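Hyaluronoglucosaminidase (Apis mellifera, PDB 1FCQ) probably cleaves hyaluronan as a venom glycosidase of family 56, built on a seven-stranded (beta/alpha) TIM barrel, and is a major allergen of bee venom. Local coordinates at residues Glu30-Ser33 with Leu39-Trp42; Glu34-Leu39 with Tyr319-Leu324. One frame throughout, in Å; residues are numbered along the deposited sequence.

Interaction 1: residues Glu30-Ser33 with Leu39-Trp42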
loop_
_atom_site.group_PDB
_atom_site.type_symbol
_atom_site.label_atom_id
_atom_site.label_comp_id
_atom_site.label_asym_id
_atom_site.label_seq_id
_atom_site.Cartn_x
_atom_site.Cartn_y
_atom_site.Cartn_z
ATOM N N GLU A 30 20.333 -5.187 14.287
ATOM C CA GLU A 30 21.403 -5.158 13.303
ATOM C C GLU A 30 21.428 -6.392 12.414
ATOM O O GLU A 30 21.871 -6.332 11.274
ATOM C CB GLU A 30 22.774 -4.991 13.969
ATOM C CG GLU A 30 22.828 -3.836 14.948
ATOM C CD GLU A 30 22.632 -4.223 16.397
ATOM O OE1 GLU A 30 21.903 -5.197 16.694
ATOM O OE2 GLU A 30 23.243 -3.520 17.240
ATOM N N GLU A 31 20.922 -7.536 12.870
ATOM C CA GLU A 31 20.911 -8.752 12.092
ATOM C C GLU A 31 20.064 -8.644 10.832
ATOM O O GLU A 31 20.347 -9.387 9.899
ATOM C CB GLU A 31 20.481 -9.979 12.898
ATOM C CG GLU A 31 19.065 -9.908 13.422
ATOM C CD GLU A 31 18.958 -9.282 14.790
ATOM O OE1 GLU A 31 18.122 -9.786 15.578
ATOM O OE2 GLU A 31 19.672 -8.318 15.134
ATOM N N VAL A 32 19.102 -7.712 10.788
ATOM C CA VAL A 32 18.335 -7.559 9.545
ATOM C C VAL A 32 19.230 -7.444 8.325
ATOM O O VAL A 32 19.041 -8.151 7.347
ATOM C CB VAL A 32 17.461 -6.288 9.681
ATOM C CG1 VAL A 32 16.809 -5.881 8.378
ATOM C CG2 VAL A 32 16.378 -6.564 10.720
ATOM N N SER A 33 20.194 -6.518 8.389
ATOM C CA SER A 33 21.107 -6.297 7.284
ATOM C C SER A 33 22.384 -7.108 7.445
ATOM O O SER A 33 22.909 -7.591 6.438
ATOM C CB SER A 33 21.460 -4.810 7.185
ATOM O OG SER A 33 21.904 -4.277 8.415
ATOM N N LEU A 39 17.818 -4.858 3.082
ATOM C CA LEU A 39 18.184 -3.442 3.061
ATOM C C LEU A 39 17.526 -2.751 4.247
ATOM O O LEU A 39 16.313 -2.890 4.498
ATOM C CB LEU A 39 17.742 -2.783 1.751
ATOM C CG LEU A 39 18.378 -3.392 0.490
ATOM C CD1 LEU A 39 17.869 -2.642 -0.739
ATOM C CD2 LEU A 39 19.892 -3.361 0.544
ATOM N N GLN A 40 18.329 -2.021 5.006
ATOM C CA GLN A 40 17.928 -1.407 6.253
ATOM C C GLN A 40 18.396 0.044 6.327
ATOM O O GLN A 40 19.556 0.370 6.047
ATOM C CB GLN A 40 18.550 -2.206 7.412
ATOM C CG GLN A 40 18.151 -1.807 8.815
ATOM C CD GLN A 40 18.649 -2.818 9.838
ATOM O OE1 GLN A 40 19.674 -3.489 9.635
ATOM N NE2 GLN A 40 17.903 -2.934 10.928
ATOM N N ASN A 41 17.433 0.895 6.681
ATOM C CA ASN A 41 17.740 2.309 6.873
ATOM C C ASN A 41 18.856 2.485 7.903
ATOM O O ASN A 41 18.950 1.690 8.837
ATOM C CB ASN A 41 16.536 3.098 7.361
ATOM C CG ASN A 41 15.486 3.320 6.285
ATOM O OD1 ASN A 41 15.810 3.528 5.122
ATOM N ND2 ASN A 41 14.244 3.308 6.711
ATOM N N TRP A 42 19.685 3.492 7.662
ATOM C CA TRP A 42 20.792 3.777 8.588
ATOM C C TRP A 42 20.257 3.921 10.005
ATOM O O TRP A 42 19.215 4.519 10.298
ATOM C CB TRP A 42 21.501 5.035 8.097
ATOM C CG TRP A 42 22.663 5.478 8.943
ATOM C CD1 TRP A 42 23.896 4.914 8.987
ATOM C CD2 TRP A 42 22.675 6.559 9.877
ATOM N NE1 TRP A 42 24.688 5.579 9.905
ATOM C CE2 TRP A 42 23.963 6.604 10.445
ATOM C CE3 TRP A 42 21.723 7.508 10.275
ATOM C CZ2 TRP A 42 24.313 7.552 11.411
ATOM C CZ3 TRP A 42 22.070 8.442 11.232
ATOM C CH2 TRP A 42 23.367 8.462 11.772
#
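The amide oxygen of Q40 is gripped by two donors of S33. The hydroxyl makes the stronger bond: OG of S33 lies 2.7 Å from OE1 of Q40, in the carbonyl plane, with a C=O...donor angle of 158°. The second, from S33 N to Q40 OE1, is weak at 3.3 Å and bent to 130° at the hydrogen. OG can reach over because the first torsion of S33 sets it between its own backbone N and carbonyl carbon. On the other partner, CG of Q40 is anti to the backbone N (chi1 -174°) and the chain runs on extended, carrying the terminal amide up to the short helix. There V32 packs obliquely against it. CB of V32 sits 3.6 Å from both OE1 and NE2 of Q40, and the methyl CG1 comes to 3.9 Å from CD of Q40. NE2 in turn donates to the backbone O of F29 and to D44 OD1, which helps to fix the rotation of the amide. The arrangement is a local side-chain to helix contact, a glutamine amide bonded to S33 of a short helix, within the connection from strand 12-16 to strand 51-55 of the TIM barrel.

Interaction 2: residues Glu34-Leu39 with Tyr319-Leu324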
loop_
_atom_site.group_PDB
_atom_site.type_symbol
_atom_site.label_atom_id
_atom_site.label_comp_id
_atom_site.label_asym_id
_atom_site.label_seq_id
_atom_site.Cartn_x
_atom_site.Cartn_y
_atom_site.Cartn_z
ATOM N N GLU A 34 22.846 -7.279 8.687
ATOM C CA GLU A 34 24.135 -7.959 8.867
ATOM C C GLU A 34 24.082 -9.458 8.638
ATOM O O GLU A 34 25.080 -10.030 8.176
ATOM C CB GLU A 34 24.718 -7.637 10.239
ATOM C CG GLU A 34 24.948 -6.154 10.465
ATOM C CD GLU A 34 25.645 -5.835 11.774
ATOM O OE1 GLU A 34 25.718 -6.725 12.649
ATOM O OE2 GLU A 34 26.109 -4.685 11.930
ATOM N N LYS A 35 22.963 -10.102 8.962
ATOM C CA LYS A 35 22.877 -11.543 8.763
ATOM C C LYS A 35 21.971 -11.952 7.615
ATOM O O LYS A 35 22.232 -12.928 6.909
ATOM C CB LYS A 35 22.411 -12.240 10.049
ATOM C CG LYS A 35 23.330 -12.045 11.239
ATOM C CD LYS A 35 22.914 -12.913 12.418
ATOM C CE LYS A 35 23.884 -12.753 13.582
ATOM N NZ LYS A 35 23.470 -13.590 14.744
ATOM N N TYR A 36 20.865 -11.225 7.418
ATOM C CA TYR A 36 19.857 -11.653 6.457
ATOM C C TYR A 36 19.869 -10.971 5.112
ATOM O O TYR A 36 19.039 -11.307 4.269
ATOM C CB TYR A 36 18.482 -11.566 7.163
ATOM C CG TYR A 36 18.503 -12.380 8.452
ATOM C CD1 TYR A 36 18.183 -11.812 9.666
ATOM C CD2 TYR A 36 18.929 -13.708 8.435
ATOM C CE1 TYR A 36 18.222 -12.533 10.847
ATOM C CE2 TYR A 36 18.958 -14.434 9.614
ATOM C CZ TYR A 36 18.632 -13.852 10.805
ATOM O OH TYR A 36 18.675 -14.595 11.963
ATOM N N GLY A 37 20.729 -9.977 4.945
ATOM C CA GLY A 37 20.902 -9.313 3.662
ATOM C C GLY A 37 19.745 -8.410 3.266
ATOM O O GLY A 37 19.579 -8.106 2.082
ATOM N N ILE A 38 18.972 -7.994 4.262
ATOM C CA ILE A 38 17.831 -7.108 3.984
ATOM C C ILE A 38 18.321 -5.668 4.025
ATOM O O ILE A 38 19.176 -5.306 4.844
ATOM C CB ILE A 38 16.745 -7.336 5.048
ATOM C CG1 ILE A 38 16.211 -8.769 4.934
ATOM C CG2 ILE A 38 15.619 -6.317 4.908
ATOM C CD1 ILE A 38 15.503 -9.249 6.202
ATOM N N LEU A 39 17.818 -4.858 3.082
ATOM C CA LEU A 39 18.184 -3.442 3.061
ATOM C C LEU A 39 17.526 -2.751 4.247
ATOM O O LEU A 39 16.313 -2.890 4.498
ATOM C CB LEU A 39 17.742 -2.783 1.751
ATOM C CG LEU A 39 18.378 -3.392 0.490
ATOM C CD1 LEU A 39 17.869 -2.642 -0.739
ATOM C CD2 LEU A 39 19.892 -3.361 0.544
ATOM N N TYR A 319 11.220 -14.447 16.466
ATOM C CA TYR A 319 10.609 -14.905 15.210
ATOM C C TYR A 319 11.511 -14.601 14.029
ATOM O O TYR A 319 11.694 -15.390 13.086
ATOM C CB TYR A 319 9.237 -14.257 15.011
ATOM C CG TYR A 319 8.578 -14.626 13.699
ATOM C CD1 TYR A 319 8.093 -15.896 13.440
ATOM C CD2 TYR A 319 8.418 -13.657 12.705
ATOM C CE1 TYR A 319 7.484 -16.214 12.237
ATOM C CE2 TYR A 319 7.813 -13.965 11.513
ATOM C CZ TYR A 319 7.357 -15.236 11.266
ATOM O OH TYR A 319 6.736 -15.530 10.079
ATOM N N LEU A 320 12.093 -13.397 14.006
ATOM C CA LEU A 320 13.032 -13.007 12.971
ATOM C C LEU A 320 14.223 -13.968 12.871
ATOM O O LEU A 320 14.617 -14.363 11.785
ATOM C CB LEU A 320 13.555 -11.581 13.201
ATOM C CG LEU A 320 14.687 -11.089 12.304
ATOM C CD1 LEU A 320 14.226 -11.059 10.839
ATOM C CD2 LEU A 320 15.195 -9.710 12.702
ATOM N N ASN A 321 14.787 -14.346 14.010
ATOM C CA ASN A 321 15.968 -15.216 14.009
ATOM C C ASN A 321 15.598 -16.678 13.823
ATOM O O ASN A 321 16.372 -17.402 13.187
ATOM C CB ASN A 321 16.786 -14.888 15.259
ATOM C CG ASN A 321 17.495 -13.547 15.054
ATOM O OD1 ASN A 321 18.240 -13.380 14.088
ATOM N ND2 ASN A 321 17.275 -12.579 15.926
ATOM N N ASN A 322 14.438 -17.084 14.298
ATOM C CA ASN A 322 13.976 -18.454 14.159
ATOM C C ASN A 322 13.508 -18.753 12.738
ATOM O O ASN A 322 13.748 -19.829 12.189
ATOM C CB ASN A 322 12.795 -18.753 15.090
ATOM C CG ASN A 322 13.062 -18.926 16.571
ATOM O OD1 ASN A 322 14.205 -19.011 16.982
ATOM N ND2 ASN A 322 12.025 -18.996 17.398
ATOM N N GLU A 323 12.681 -17.853 12.166
ATOM C CA GLU A 323 12.019 -18.131 10.907
ATOM C C GLU A 323 12.079 -17.081 9.802
ATOM O O GLU A 323 12.434 -17.465 8.688
ATOM C CB GLU A 323 10.520 -18.371 11.190
ATOM C CG GLU A 323 10.178 -19.477 12.184
ATOM C CD GLU A 323 10.620 -20.845 11.697
ATOM O OE1 GLU A 323 10.795 -21.031 10.477
ATOM O OE2 GLU A 323 10.797 -21.763 12.529
ATOM N N LEU A 324 11.712 -15.827 10.079
ATOM C CA LEU A 324 11.628 -14.823 9.019
ATOM C C LEU A 324 12.973 -14.513 8.372
ATOM O O LEU A 324 13.067 -14.559 7.141
ATOM C CB LEU A 324 10.972 -13.542 9.535
ATOM C CG LEU A 324 10.781 -12.394 8.536
ATOM C CD1 LEU A 324 9.835 -12.773 7.402
ATOM C CD2 LEU A 324 10.258 -11.161 9.280
HETATM O O HOH W 1 20.864 -12.672 15.483
HETATM O O HOH W 2 19.178 -17.137 12.818
#
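Y36 and N321 form the direct polar link between the loop and the helix: the phenol OH donates to OD1 of N321 over a very short 2.5 Å. This oxygen lies at the edge of the Y36 ring, near its plane, while the two side chains cross at about a right angle and the ring and amide planes stand 44° apart. The other end of the amide is held too, as ND2 of N321 donates to E31 OE1. Two waters extend the polar contact. One accepts from NZ of K35 and donates to OD1 of N321 at 3.1 Å, giving that oxygen a second donor; the other donates to the OH of Y36 at 2.7 Å and to the backbone O of N321. The phenol oxygen thus both gives and receives a hydrogen bond.

Apolar packing runs alongside. CG of L320, anti to its backbone N (chi1 172°), lies 4.1 Å from CE1 of Y36, the two side chains crossing at a slant, and its methyl CD1 lies 4.2 Å from CD1 of the same ring. One ring face is covered from within the loop by CB of K35, 4.0 Å above the plane and over its centre.

Next to this contact, L320 also packs on E31 and V32 of helix 31-34 and on W15 of strand 12-16, while Y319 and L324 of helix 310-328 pack on L283 of helix 280-292.

The two contacts lie side by side at the periphery of the barrel, their centres about 9 Å apart and both more than 20 Å from the centre of the chain. Interaction 1 is local, joining helix 31-34 to the chain just after it; interaction 2 ties the intervening loop to helix 310-328, some 280 residues further on. They share L39, and a probable backbone bond from I38 N to V32 O connects them, as does packing of V32 against L320. L39 also bonds through its backbone to V13 and W15 of strand 12-16, so this connection is held to the first strand there and to the last helix through interaction 2, and elements from near both ends of the modelled chain meet.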